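Local coordinates for protein putative alpha-galactosidase/melibiase (Bacteroides fragilis, PDB 4OGZ) that probably hydrolyses terminal, non-reducing alpha-D-galactose residues from alpha-D-galactosides as a member of glycoside hydrolase family 27, at residues V21-A26 against D246-F251; L114-L119 against F163-K168; H400-V405 against L418-G423; Q343-F348 against L372-N377. All coordinates share one frame; numbering follows the deposited sequence.

Contact 1: residues V21-A26 against D246-F251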
loop_
_atom_site.group_PDB
_atom_site.type_symbol
_atom_site.label_atom_id
_atom_site.label_comp_id
_atom_site.label_asym_id
_atom_site.label_seq_id
_atom_site.Cartn_x
_atom_site.Cartn_y
_atom_site.Cartn_z
ATOM N N VAL A 21 -13.123 -5.918 -0.627
ATOM C CA VAL A 21 -12.157 -6.222 -1.657
ATOM C C VAL A 21 -12.856 -6.216 -3.003
ATOM O O VAL A 21 -14.016 -6.609 -3.110
ATOM C CB VAL A 21 -11.471 -7.576 -1.417
ATOM C CG1 VAL A 21 -10.818 -7.576 -0.069
ATOM C CG2 VAL A 21 -12.470 -8.710 -1.494
ATOM N N GLY A 22 -12.182 -5.704 -4.024
ATOM C CA GLY A 22 -12.738 -5.659 -5.359
ATOM C C GLY A 22 -11.883 -6.467 -6.316
ATOM O O GLY A 22 -10.664 -6.635 -6.106
ATOM N N ASN A 23 -12.533 -6.996 -7.339
ATOM C CA ASN A 23 -11.883 -7.735 -8.391
ATOM C C ASN A 23 -12.706 -7.637 -9.650
ATOM O O ASN A 23 -13.956 -7.537 -9.561
ATOM C CB ASN A 23 -11.725 -9.207 -7.957
ATOM C CG ASN A 23 -10.660 -9.948 -8.755
ATOM O OD1 ASN A 23 -9.582 -9.443 -8.963
ATOM N ND2 ASN A 23 -10.979 -11.169 -9.200
ATOM N N TYR A 24 -12.067 -7.676 -10.817
ATOM C CA TYR A 24 -12.817 -7.745 -12.056
ATOM C C TYR A 24 -13.514 -9.107 -12.248
ATOM O O TYR A 24 -12.979 -10.174 -11.885
ATOM C CB TYR A 24 -11.972 -7.544 -13.294
ATOM C CG TYR A 24 -11.160 -6.256 -13.378
ATOM C CD1 TYR A 24 -11.640 -5.061 -12.851
ATOM C CD2 TYR A 24 -9.923 -6.240 -14.052
ATOM C CE1 TYR A 24 -10.920 -3.903 -12.937
ATOM C CE2 TYR A 24 -9.188 -5.076 -14.158
ATOM C CZ TYR A 24 -9.672 -3.915 -13.564
ATOM O OH TYR A 24 -9.040 -2.726 -13.671
ATOM N N PRO A 25 -14.690 -9.075 -12.862
ATOM C CA PRO A 25 -15.382 -10.337 -13.163
ATOM C C PRO A 25 -14.618 -11.252 -14.067
ATOM O O PRO A 25 -13.886 -10.786 -14.937
ATOM C CB PRO A 25 -16.653 -9.906 -13.898
ATOM C CG PRO A 25 -16.514 -8.449 -14.175
ATOM C CD PRO A 25 -15.484 -7.890 -13.240
ATOM N N ALA A 26 -14.820 -12.551 -13.847
ATOM C CA ALA A 26 -14.261 -13.582 -14.682
ATOM C C ALA A 26 -12.721 -13.541 -14.673
ATOM O O ALA A 26 -12.125 -14.060 -15.575
ATOM C CB ALA A 26 -14.765 -13.467 -16.100
ATOM N N ASP A 246 -6.582 -11.644 -19.287
ATOM C CA ASP A 246 -7.561 -12.448 -18.528
ATOM C C ASP A 246 -7.480 -12.281 -16.987
ATOM O O ASP A 246 -8.005 -13.096 -16.250
ATOM C CB ASP A 246 -7.428 -13.952 -18.936
ATOM C CG ASP A 246 -6.016 -14.567 -18.625
ATOM O OD1 ASP A 246 -5.124 -13.872 -18.104
ATOM O OD2 ASP A 246 -5.806 -15.770 -18.915
ATOM N N ARG A 247 -6.783 -11.253 -16.513
ATOM C CA ARG A 247 -6.545 -11.010 -15.098
ATOM C C ARG A 247 -6.905 -9.622 -14.646
ATOM O O ARG A 247 -6.853 -8.677 -15.412
ATOM C CB ARG A 247 -5.049 -11.122 -14.730
ATOM C CG ARG A 247 -4.481 -12.470 -14.777
ATOM C CD ARG A 247 -2.997 -12.429 -14.395
ATOM N NE ARG A 247 -2.698 -12.589 -12.967
ATOM C CZ ARG A 247 -2.952 -13.679 -12.247
ATOM N NH1 ARG A 247 -3.604 -14.728 -12.779
ATOM N NH2 ARG A 247 -2.616 -13.698 -10.955
ATOM N N SER A 248 -7.162 -9.501 -13.359
ATOM C CA SER A 248 -7.240 -8.206 -12.705
ATOM C C SER A 248 -5.819 -7.737 -12.345
ATOM O O SER A 248 -5.259 -8.186 -11.351
ATOM C CB SER A 248 -8.112 -8.320 -11.447
ATOM O OG SER A 248 -9.460 -8.558 -11.843
ATOM N N ILE A 249 -5.230 -6.867 -13.161
ATOM C CA ILE A 249 -3.894 -6.314 -12.875
ATOM C C ILE A 249 -3.988 -4.868 -12.464
ATOM O O ILE A 249 -4.569 -4.018 -13.183
ATOM C CB ILE A 249 -2.947 -6.448 -14.055
ATOM C CG1 ILE A 249 -2.800 -7.921 -14.449
ATOM C CG2 ILE A 249 -1.571 -5.918 -13.701
ATOM C CD1 ILE A 249 -2.112 -8.152 -15.781
ATOM N N VAL A 250 -3.441 -4.588 -11.290
ATOM C CA VAL A 250 -3.355 -3.235 -10.765
ATOM C C VAL A 250 -2.389 -2.430 -11.619
ATOM O O VAL A 250 -1.265 -2.878 -11.950
ATOM C CB VAL A 250 -2.917 -3.224 -9.275
ATOM C CG1 VAL A 250 -2.613 -1.819 -8.784
ATOM C CG2 VAL A 250 -3.985 -3.868 -8.404
ATOM N N PHE A 251 -2.794 -1.215 -11.946
ATOM C CA PHE A 251 -1.995 -0.341 -12.795
ATOM C C PHE A 251 -1.494 0.839 -11.955
ATOM O O PHE A 251 -2.271 1.713 -11.591
ATOM C CB PHE A 251 -2.838 0.103 -13.985
ATOM C CG PHE A 251 -2.077 0.827 -15.063
ATOM C CD1 PHE A 251 -0.741 0.617 -15.277
ATOM C CD2 PHE A 251 -2.758 1.653 -15.926
ATOM C CE1 PHE A 251 -0.096 1.246 -16.314
ATOM C CE2 PHE A 251 -2.123 2.281 -16.985
ATOM C CZ PHE A 251 -0.781 2.089 -17.168
HETATM O O HOH W 1 -6.630 -3.270 -14.900
HETATM O O HOH W 2 -9.570 -15.205 -16.546
#

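Contact 2: residues L114-L119 against F163-K168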
loop_
_atom_site.group_PDB
_atom_site.type_symbol
_atom_site.label_atom_id
_atom_site.label_comp_id
_atom_site.label_asym_id
_atom_site.label_seq_id
_atom_site.Cartn_x
_atom_site.Cartn_y
_atom_site.Cartn_z
ATOM N N LEU A 114 18.082 -7.821 -6.855
ATOM C CA LEU A 114 16.952 -8.724 -6.826
ATOM C C LEU A 114 17.357 -10.152 -7.064
ATOM O O LEU A 114 18.151 -10.419 -7.958
ATOM C CB LEU A 114 16.065 -8.400 -7.994
ATOM C CG LEU A 114 15.136 -7.227 -8.036
ATOM C CD1 LEU A 114 14.706 -7.073 -9.475
ATOM C CD2 LEU A 114 13.967 -7.519 -7.132
ATOM N N THR A 115 16.753 -11.082 -6.343
ATOM C CA THR A 115 16.856 -12.496 -6.666
ATOM C C THR A 115 15.561 -13.182 -6.314
ATOM O O THR A 115 14.720 -12.611 -5.614
ATOM C CB THR A 115 17.972 -13.228 -5.891
ATOM O OG1 THR A 115 17.681 -13.141 -4.494
ATOM C CG2 THR A 115 19.306 -12.605 -6.163
ATOM N N GLU A 116 15.379 -14.362 -6.903
ATOM C CA GLU A 116 14.236 -15.231 -6.622
ATOM C C GLU A 116 14.204 -15.522 -5.113
ATOM O O GLU A 116 13.158 -15.459 -4.479
ATOM C CB GLU A 116 14.310 -16.529 -7.458
ATOM C CG GLU A 116 13.489 -17.683 -6.870
ATOM C CD GLU A 116 13.670 -19.082 -7.440
ATOM O OE1 GLU A 116 13.150 -19.384 -8.538
ATOM O OE2 GLU A 116 14.240 -19.947 -6.725
ATOM N N GLU A 117 15.400 -15.777 -4.557
ATOM C CA GLU A 117 15.609 -16.047 -3.142
ATOM C C GLU A 117 15.086 -14.931 -2.252
ATOM O O GLU A 117 14.517 -15.192 -1.210
ATOM C CB GLU A 117 17.111 -16.289 -2.850
ATOM C CG GLU A 117 17.663 -17.639 -3.341
ATOM C CD GLU A 117 17.940 -17.733 -4.856
ATOM O OE1 GLU A 117 18.070 -16.658 -5.518
ATOM O OE2 GLU A 117 18.013 -18.899 -5.382
ATOM N N LEU A 118 15.337 -13.691 -2.647
ATOM C CA LEU A 118 14.918 -12.536 -1.879
ATOM C C LEU A 118 13.384 -12.503 -1.813
ATOM O O LEU A 118 12.785 -12.283 -0.747
ATOM C CB LEU A 118 15.407 -11.230 -2.523
ATOM C CG LEU A 118 14.848 -9.922 -1.910
ATOM C CD1 LEU A 118 15.312 -9.700 -0.462
ATOM C CD2 LEU A 118 15.199 -8.697 -2.753
ATOM N N LEU A 119 12.773 -12.705 -2.969
ATOM C CA LEU A 119 11.312 -12.639 -3.081
ATOM C C LEU A 119 10.643 -13.732 -2.252
ATOM O O LEU A 119 9.765 -13.410 -1.465
ATOM C CB LEU A 119 10.852 -12.692 -4.534
ATOM C CG LEU A 119 10.830 -11.387 -5.347
ATOM C CD1 LEU A 119 9.564 -10.583 -5.120
ATOM C CD2 LEU A 119 12.000 -10.442 -5.077
ATOM N N PHE A 163 16.221 -14.618 -11.564
ATOM C CA PHE A 163 15.015 -15.446 -11.531
ATOM C C PHE A 163 15.163 -16.687 -12.413
ATOM O O PHE A 163 14.523 -16.783 -13.486
ATOM C CB PHE A 163 13.795 -14.588 -11.964
ATOM C CG PHE A 163 13.585 -13.425 -11.071
ATOM C CD1 PHE A 163 12.936 -13.585 -9.858
ATOM C CD2 PHE A 163 14.111 -12.171 -11.374
ATOM C CE1 PHE A 163 12.773 -12.513 -8.984
ATOM C CE2 PHE A 163 13.958 -11.111 -10.498
ATOM C CZ PHE A 163 13.269 -11.273 -9.314
ATOM N N PRO A 164 15.987 -17.660 -11.970
ATOM C CA PRO A 164 16.362 -18.807 -12.786
ATOM C C PRO A 164 15.249 -19.770 -13.078
ATOM O O PRO A 164 15.427 -20.615 -13.937
ATOM C CB PRO A 164 17.433 -19.546 -11.952
ATOM C CG PRO A 164 17.259 -19.040 -10.567
ATOM C CD PRO A 164 16.574 -17.704 -10.630
ATOM N N ARG A 165 14.121 -19.666 -12.392
ATOM C CA ARG A 165 12.917 -20.415 -12.778
ATOM C C ARG A 165 11.827 -19.528 -13.356
ATOM O O ARG A 165 10.698 -19.965 -13.552
ATOM C CB ARG A 165 12.403 -21.173 -11.575
ATOM C CG ARG A 165 13.429 -22.159 -11.072
ATOM C CD ARG A 165 12.929 -23.021 -9.908
ATOM N NE ARG A 165 13.111 -22.334 -8.644
ATOM C CZ ARG A 165 12.975 -22.901 -7.448
ATOM N NH1 ARG A 165 12.592 -24.184 -7.343
ATOM N NH2 ARG A 165 13.218 -22.180 -6.348
ATOM N N GLY A 166 12.182 -18.294 -13.669
ATOM C CA GLY A 166 11.260 -17.368 -14.218
ATOM C C GLY A 166 10.436 -16.670 -13.171
ATOM O O GLY A 166 10.519 -16.950 -11.968
ATOM N N ILE A 167 9.621 -15.755 -13.668
ATOM C CA ILE A 167 8.764 -14.938 -12.841
ATOM C C ILE A 167 7.555 -15.734 -12.359
ATOM O O ILE A 167 7.172 -15.637 -11.187
ATOM C CB ILE A 167 8.324 -13.678 -13.622
ATOM C CG1 ILE A 167 9.545 -12.808 -13.902
ATOM C CG2 ILE A 167 7.253 -12.889 -12.882
ATOM C CD1 ILE A 167 10.250 -12.303 -12.669
ATOM N N LYS A 168 6.968 -16.536 -13.227
ATOM C CA LYS A 168 5.773 -17.308 -12.832
ATOM C C LYS A 168 6.038 -18.188 -11.596
ATOM O O LYS A 168 5.180 -18.383 -10.720
ATOM C CB LYS A 168 5.307 -18.203 -13.955
ATOM C CG LYS A 168 3.932 -18.771 -13.633
ATOM C CD LYS A 168 3.550 -19.847 -14.594
ATOM C CE LYS A 168 2.087 -20.161 -14.480
ATOM N NZ LYS A 168 1.708 -20.511 -13.106
HETATM O O HOH W 3 12.860 -17.660 -10.588
#

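Contact 3: residues H400-V405 against L418-G423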
loop_
_atom_site.group_PDB
_atom_site.type_symbol
_atom_site.label_atom_id
_atom_site.label_comp_id
_atom_site.label_asym_id
_atom_site.label_seq_id
_atom_site.Cartn_x
_atom_site.Cartn_y
_atom_site.Cartn_z
ATOM N N HIS A 400 4.284 25.663 12.450
ATOM C CA HIS A 400 5.084 24.596 13.037
ATOM C C HIS A 400 4.417 23.230 13.092
ATOM O O HIS A 400 5.061 22.247 13.446
ATOM C CB HIS A 400 5.446 25.000 14.455
ATOM C CG HIS A 400 6.261 26.242 14.520
ATOM N ND1 HIS A 400 6.236 27.090 15.605
ATOM C CD2 HIS A 400 7.104 26.798 13.615
ATOM C CE1 HIS A 400 7.031 28.119 15.363
ATOM N NE2 HIS A 400 7.562 27.965 14.161
ATOM N N TYR A 401 3.130 23.155 12.777
ATOM C CA TYR A 401 2.433 21.913 12.926
ATOM C C TYR A 401 1.314 21.861 11.951
ATOM O O TYR A 401 0.900 22.873 11.417
ATOM C CB TYR A 401 1.866 21.772 14.370
ATOM C CG TYR A 401 0.774 22.761 14.711
ATOM C CD1 TYR A 401 -0.528 22.524 14.320
ATOM C CD2 TYR A 401 1.053 23.949 15.391
ATOM C CE1 TYR A 401 -1.526 23.422 14.574
ATOM C CE2 TYR A 401 0.042 24.865 15.670
ATOM C CZ TYR A 401 -1.243 24.595 15.253
ATOM O OH TYR A 401 -2.282 25.465 15.512
ATOM N N ASP A 402 0.799 20.665 11.794
ATOM C CA ASP A 402 -0.373 20.382 11.013
ATOM C C ASP A 402 -1.423 19.732 11.878
ATOM O O ASP A 402 -1.125 19.042 12.845
ATOM C CB ASP A 402 -0.090 19.337 9.953
ATOM C CG ASP A 402 0.853 19.783 8.880
ATOM O OD1 ASP A 402 1.136 20.987 8.724
ATOM O OD2 ASP A 402 1.305 18.880 8.140
ATOM N N VAL A 403 -2.671 19.901 11.468
ATOM C CA VAL A 403 -3.727 19.081 11.952
ATOM C C VAL A 403 -4.399 18.468 10.724
ATOM O O VAL A 403 -4.815 19.190 9.837
ATOM C CB VAL A 403 -4.715 19.889 12.795
ATOM C CG1 VAL A 403 -5.871 19.002 13.213
ATOM C CG2 VAL A 403 -4.011 20.472 14.022
ATOM N N TRP A 404 -4.447 17.132 10.671
ATOM C CA TRP A 404 -5.029 16.390 9.564
ATOM C C TRP A 404 -6.272 15.666 10.066
ATOM O O TRP A 404 -6.299 15.244 11.211
ATOM C CB TRP A 404 -4.073 15.373 8.991
ATOM C CG TRP A 404 -2.832 15.895 8.292
ATOM C CD1 TRP A 404 -1.738 16.448 8.872
ATOM C CD2 TRP A 404 -2.540 15.818 6.880
ATOM N NE1 TRP A 404 -0.794 16.755 7.906
ATOM C CE2 TRP A 404 -1.274 16.398 6.678
ATOM C CE3 TRP A 404 -3.256 15.365 5.763
ATOM C CZ2 TRP A 404 -0.672 16.484 5.400
ATOM C CZ3 TRP A 404 -2.684 15.464 4.509
ATOM C CH2 TRP A 404 -1.382 16.004 4.336
ATOM N N VAL A 405 -7.295 15.552 9.208
ATOM C CA VAL A 405 -8.574 14.909 9.595
ATOM C C VAL A 405 -9.157 13.935 8.523
ATOM O O VAL A 405 -9.257 14.220 7.329
ATOM C CB VAL A 405 -9.607 15.956 10.023
ATOM C CG1 VAL A 405 -9.675 17.077 9.016
ATOM C CG2 VAL A 405 -10.986 15.316 10.248
ATOM N N LEU A 418 0.695 16.842 13.852
ATOM C CA LEU A 418 2.111 16.603 13.470
ATOM C C LEU A 418 2.967 17.790 13.752
ATOM O O LEU A 418 2.577 18.918 13.420
ATOM C CB LEU A 418 2.167 16.321 11.985
ATOM C CG LEU A 418 3.496 16.108 11.267
ATOM C CD1 LEU A 418 4.125 14.819 11.742
ATOM C CD2 LEU A 418 3.263 16.084 9.778
ATOM N N ASN A 419 4.152 17.537 14.324
ATOM C CA ASN A 419 5.149 18.562 14.563
ATOM C C ASN A 419 6.116 18.513 13.426
ATOM O O ASN A 419 6.786 17.506 13.200
ATOM C CB ASN A 419 5.865 18.316 15.878
ATOM C CG ASN A 419 6.927 19.350 16.193
ATOM O OD1 ASN A 419 7.320 20.147 15.345
ATOM N ND2 ASN A 419 7.419 19.325 17.434
ATOM N N ARG A 420 6.198 19.605 12.696
ATOM C CA ARG A 420 7.049 19.629 11.524
ATOM C C ARG A 420 8.431 20.171 11.856
ATOM O O ARG A 420 9.322 20.056 11.023
ATOM C CB ARG A 420 6.426 20.476 10.408
ATOM C CG ARG A 420 5.542 19.673 9.461
ATOM C CD ARG A 420 5.051 20.508 8.291
ATOM N NE ARG A 420 3.955 21.350 8.751
ATOM C CZ ARG A 420 3.991 22.657 8.935
ATOM N NH1 ARG A 420 5.065 23.376 8.693
ATOM N NH2 ARG A 420 2.908 23.258 9.369
ATOM N N ILE A 421 8.622 20.744 13.043
ATOM C CA ILE A 421 9.907 21.416 13.361
ATOM C C ILE A 421 10.762 20.599 14.330
ATOM O O ILE A 421 10.363 19.536 14.790
ATOM C CB ILE A 421 9.706 22.856 13.910
ATOM C CG1 ILE A 421 8.970 22.855 15.252
ATOM C CG2 ILE A 421 8.968 23.715 12.898
ATOM C CD1 ILE A 421 9.053 24.169 15.997
ATOM N N SER A 422 11.967 21.068 14.623
ATOM C CA SER A 422 12.886 20.274 15.459
ATOM C C SER A 422 12.888 20.693 16.948
ATOM O O SER A 422 13.784 20.326 17.704
ATOM C CB SER A 422 14.293 20.368 14.865
ATOM O OG SER A 422 14.640 21.732 14.722
ATOM N N GLY A 423 11.895 21.468 17.358
ATOM C CA GLY A 423 11.670 21.776 18.746
ATOM C C GLY A 423 10.268 21.334 19.125
ATOM O O GLY A 423 9.466 21.025 18.246
#

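Contact 4: residues Q343-F348 against L372-N377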
loop_
_atom_site.group_PDB
_atom_site.type_symbol
_atom_site.label_atom_id
_atom_site.label_comp_id
_atom_site.label_asym_id
_atom_site.label_seq_id
_atom_site.Cartn_x
_atom_site.Cartn_y
_atom_site.Cartn_z
ATOM N N GLN A 343 10.259 10.287 13.662
ATOM C CA GLN A 343 10.023 10.690 12.287
ATOM C C GLN A 343 9.517 9.543 11.435
ATOM O O GLN A 343 8.529 9.727 10.690
ATOM C CB GLN A 343 11.291 11.281 11.688
ATOM C CG GLN A 343 11.617 12.667 12.237
ATOM C CD GLN A 343 13.043 13.118 11.921
ATOM O OE1 GLN A 343 13.877 12.335 11.473
ATOM N NE2 GLN A 343 13.303 14.383 12.110
ATOM N N TYR A 344 10.080 8.347 11.599
ATOM C CA TYR A 344 9.522 7.172 10.886
ATOM C C TYR A 344 8.036 6.899 11.245
ATOM O O TYR A 344 7.200 6.559 10.394
ATOM C CB TYR A 344 10.358 5.900 11.141
ATOM C CG TYR A 344 11.684 5.848 10.409
ATOM C CD1 TYR A 344 11.760 6.126 9.044
ATOM C CD2 TYR A 344 12.873 5.517 11.081
ATOM C CE1 TYR A 344 12.962 6.077 8.360
ATOM C CE2 TYR A 344 14.087 5.472 10.404
ATOM C CZ TYR A 344 14.113 5.750 9.041
ATOM O OH TYR A 344 15.279 5.724 8.319
ATOM N N GLN A 345 7.714 7.040 12.521
ATOM C CA GLN A 345 6.359 6.798 12.967
ATOM C C GLN A 345 5.390 7.838 12.429
ATOM O O GLN A 345 4.292 7.487 12.018
ATOM C CB GLN A 345 6.315 6.780 14.485
ATOM C CG GLN A 345 4.885 6.712 14.987
ATOM C CD GLN A 345 4.773 5.949 16.271
ATOM O OE1 GLN A 345 4.383 4.776 16.272
ATOM N NE2 GLN A 345 5.106 6.612 17.392
ATOM N N SER A 346 5.817 9.106 12.434
ATOM C CA SER A 346 5.061 10.203 11.815
ATOM C C SER A 346 4.880 9.929 10.317
ATOM O O SER A 346 3.793 10.053 9.770
ATOM C CB SER A 346 5.752 11.544 12.051
ATOM O OG SER A 346 5.708 11.887 13.430
ATOM N N HIS A 347 5.922 9.450 9.671
ATOM C CA HIS A 347 5.817 9.020 8.260
ATOM C C HIS A 347 4.730 7.944 8.021
ATOM O O HIS A 347 3.830 8.119 7.181
ATOM C CB HIS A 347 7.229 8.599 7.834
ATOM C CG HIS A 347 7.316 7.857 6.542
ATOM N ND1 HIS A 347 6.601 8.213 5.422
ATOM C CD2 HIS A 347 8.112 6.836 6.174
ATOM C CE1 HIS A 347 6.931 7.413 4.429
ATOM N NE2 HIS A 347 7.840 6.564 4.863
ATOM N N PHE A 348 4.752 6.867 8.796
ATOM C CA PHE A 348 3.792 5.796 8.633
ATOM C C PHE A 348 2.347 6.245 8.946
ATOM O O PHE A 348 1.446 5.919 8.226
ATOM C CB PHE A 348 4.173 4.627 9.527
ATOM C CG PHE A 348 3.314 3.405 9.355
ATOM C CD1 PHE A 348 3.353 2.686 8.175
ATOM C CD2 PHE A 348 2.511 2.965 10.377
ATOM C CE1 PHE A 348 2.572 1.556 7.982
ATOM C CE2 PHE A 348 1.732 1.823 10.205
ATOM C CZ PHE A 348 1.774 1.117 9.012
ATOM N N LEU A 372 9.083 -2.781 13.919
ATOM C CA LEU A 372 7.880 -3.615 14.069
ATOM C C LEU A 372 6.749 -2.891 14.790
ATOM O O LEU A 372 5.574 -3.054 14.474
ATOM C CB LEU A 372 8.222 -4.878 14.844
ATOM C CG LEU A 372 9.029 -5.964 14.144
ATOM C CD1 LEU A 372 9.516 -6.969 15.192
ATOM C CD2 LEU A 372 8.210 -6.631 13.044
ATOM N N GLN A 373 7.120 -2.092 15.768
ATOM C CA GLN A 373 6.181 -1.306 16.529
ATOM C C GLN A 373 5.438 -0.334 15.636
ATOM O O GLN A 373 4.368 0.110 15.997
ATOM C CB GLN A 373 6.894 -0.483 17.588
ATOM C CG GLN A 373 6.004 0.295 18.541
ATOM C CD GLN A 373 5.266 -0.587 19.537
ATOM O OE1 GLN A 373 5.597 -1.760 19.724
ATOM N NE2 GLN A 373 4.265 -0.015 20.198
ATOM N N ILE A 374 6.068 0.110 14.556
ATOM C CA ILE A 374 5.418 1.056 13.652
ATOM C C ILE A 374 4.592 0.298 12.605
ATOM O O ILE A 374 3.383 0.499 12.492
ATOM C CB ILE A 374 6.456 1.956 12.971
ATOM C CG1 ILE A 374 7.146 2.851 14.033
ATOM C CG2 ILE A 374 5.795 2.778 11.883
ATOM C CD1 ILE A 374 8.442 3.487 13.575
ATOM N N LEU A 375 5.251 -0.603 11.878
ATOM C CA LEU A 375 4.626 -1.279 10.731
ATOM C C LEU A 375 3.519 -2.274 11.105
ATOM O O LEU A 375 2.744 -2.671 10.250
ATOM C CB LEU A 375 5.694 -2.030 9.939
ATOM C CG LEU A 375 6.738 -1.169 9.246
ATOM C CD1 LEU A 375 7.662 -2.078 8.457
ATOM C CD2 LEU A 375 6.133 -0.132 8.317
ATOM N N LEU A 376 3.510 -2.737 12.354
ATOM C CA LEU A 376 2.476 -3.630 12.812
ATOM C C LEU A 376 1.437 -2.898 13.678
ATOM O O LEU A 376 0.779 -3.536 14.464
ATOM C CB LEU A 376 3.086 -4.838 13.567
ATOM C CG LEU A 376 4.066 -5.742 12.784
ATOM C CD1 LEU A 376 4.481 -6.905 13.674
ATOM C CD2 LEU A 376 3.513 -6.291 11.482
ATOM N N ASN A 377 1.289 -1.582 13.548
ATOM C CA ASN A 377 0.304 -0.870 14.337
ATOM C C ASN A 377 -1.042 -1.089 13.667
ATOM O O ASN A 377 -1.335 -0.460 12.660
ATOM C CB ASN A 377 0.584 0.627 14.455
ATOM C CG ASN A 377 -0.390 1.328 15.395
ATOM O OD1 ASN A 377 -1.624 1.135 15.293
ATOM N ND2 ASN A 377 0.121 2.193 16.256
HETATM O O HOH W 4 3.013 2.654 16.295
#

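Contact 1: residues V21-A26 against D246-F251
Tyr24 lies across Ser248, its side chain running alongside it toward Ile249. With CG beside its backbone N (chi1 -56°), the ring is carried past the serine while the amide stays pointed at the same hydroxyl: Tyr24 N donates to Ser248 OG over 2.9 Å. CB begins the passage 3.1 Å from Ser248 OG. CG and CD2 follow, each 3.2 Å from Ser248 OG, with Arg247 O further off at the ring edge. CE2 faces Ser248 CA, at 4.0 Å. At the tip, OH reaches water 1 at 2.8 Å, in the plane of the ring, and that water donates to Ile249 O, also at 2.8 Å. Ser248 OG is hydrogen-bonded to Thr27 OG1 and lies 3.0 Å from Asn23 OD1 in a weak bond, the hydroxyl proton not settled between acceptors; Asn23 ND2 donates to Pro28 O. A second water donates to both Ala26 O and Asp246 O, bridging the two backbones. The contact joins the Ig-like domain to the TIM barrel: strand 20-23 is leaving its sheet, where it pairs with strand 82-92, segment 246-251 leads from helix 228-244 into barrel strand 250-254, and Tyr24 packs on Arg243 of that helix.

Contact 2: residues L114-L119 against F163-K168
Glu116 and Arg165 carry the ionic part of this contact. The glutamate extends from its helix with CG opposite the backbone N (chi1 158°), while the arginine bends at its third torsion and crosses it at about a right angle. The guanidinium offers its NE and NH2 side to the two oxygens: NE donates to the syn lone pair of OE1 over 3.0 Å, and NH2 pairs with OE2 at a modelled 2.5 Å, too short to be taken literally. The two planes are turned 40° apart, so the grip is twisted rather than flat; Arg165 also makes a cation-pi contact with Tyr169. Water 3 adds a further polar link, donating to Glu116 OE1 (2.7 Å) and Gly166 O and accepting from Arg165 N (3.0 Å). These residues stand at the N-terminal end of helix 116-128 and on the approach to helix 166-176 of the TIM barrel. Thr115 is the N-cap of the first, OG1 accepting from Leu118 N, and a type I turn from Phe163 to Gly166 leads into the second. Apolar packing centres on Phe163. Its CZ meets Leu114 CB at 4.2 Å, while CE1 lies 4.3 Å from Leu119 CG, which sits at the ring edge. Ile167 CD1, just after the turn, lies over one ring face, and Val170 packs against both Phe163 and Leu119. On the solvent side, Pro164 CD rests 4.1 Å from Glu116 CB.

Contact 3: residues H400-V405 against L418-G423
Near the open end of a beta hairpin in the C-terminal beta-sandwich domain, Asp402 and Leu418 form an antiparallel hydrogen-bonded pair. Asp402 N donates to Leu418 O and Leu418 N to Asp402 O, both over 3.0 Å; Tyr401 and Asn419 form the adjoining non-hydrogen-bonded pair. Beyond the strand end, Arg420 N continues the pairing to His400 O at 3.0 Å. A kink at chi3 (-78°) turns the Arg420 side chain across that of Asp402, nearly perpendicular to it. NE at 2.8 Å and NH2 at 3.0 Å both converge on Asp402 OD1 from the same face of the carboxylate, NE from 51° out of its plane. The other oxygen, OD2, takes the indole NE1 of Trp404 at 3.0 Å, on the anti side but well out of the carboxylate plane. The guanidinium is further held by Ala398 O at NH2 and Asp399 O at NH1. Farther along the chain Ile421 CD1 sits over one face of the His400 ring in a CH-pi contact, 4.0 Å from the centroid. The turn that places this isoleucine is an Asx turn: Asn419 OD1 accepts from Ile421 N at 2.7 Å, while ND2 donates to Gly423 O. With Arg394 and Arg397 also against Asp402, the carboxylate is probably kept ionised, and the bonds to both of its oxygens fix its rotation.

Contact 4: residues Q343-F348 against L372-N377
Phe348 places its CG opposite its backbone N (chi1 -175°), which sends the ring out toward helix 369-375. Ile374 has CG2 likewise opposite its own N and CG1 beside it (chi1 -65°), so that its two branches part to meet different residues. CG2 presses against Phe348 CB at 3.4 Å, the two side chains sliding past each other in opposite directions. CD1 at the end of the other branch settles on helix 341-353, 3.9 Å from Tyr344 CB and 3.8 Å from Gln345 N. The Phe348 ring runs on past the Ile374 carbonyl, with CE2 3.1 Å from its O, and one ring face looks onto Leu375 CA; Leu375 CD2 touches Phe348 CE1 at 4.0 Å. Beside this apolar packing, water 4 donates to Gln345 OE1 and Gln373 O (2.9 Å) and accepts from Asn377 ND2 (2.9 Å), tying the outer sides of the two segments together. Asn377 ND2 also donates to Val445 O, and its OD1 caps the start of helix 378-384. Leu358 of strand 358-360 and Leu380 of helix 378-384 pack on Phe348 as well, an arrangement typical of the helical layer that packs around the strands of a TIM barrel.

Contacts 1 and 3 involve the terminal domains: contact 1 ties the Ig-like domain to the barrel, whereas contact 3 lies within the C-terminal sandwich, their centres 39 Å apart on opposite sides of the chain's centre. Contacts 2 and 4 both belong to the barrel, centres 29 Å apart. Contact 2 is nested in the loop closed by contact 1, nearest atoms about 8 Å apart. Contacts 3 and 4 touch directly: Leu418 CD1 packs 3.7 Å from Ser346 CB, seating the sandwich on helix 341-353. TIM-barrel active sites lie at the C-terminal ends of the strands; contact 1, at the N-terminal end of strand 250-254, faces away from the expected site, and contact 2 probably lies toward it.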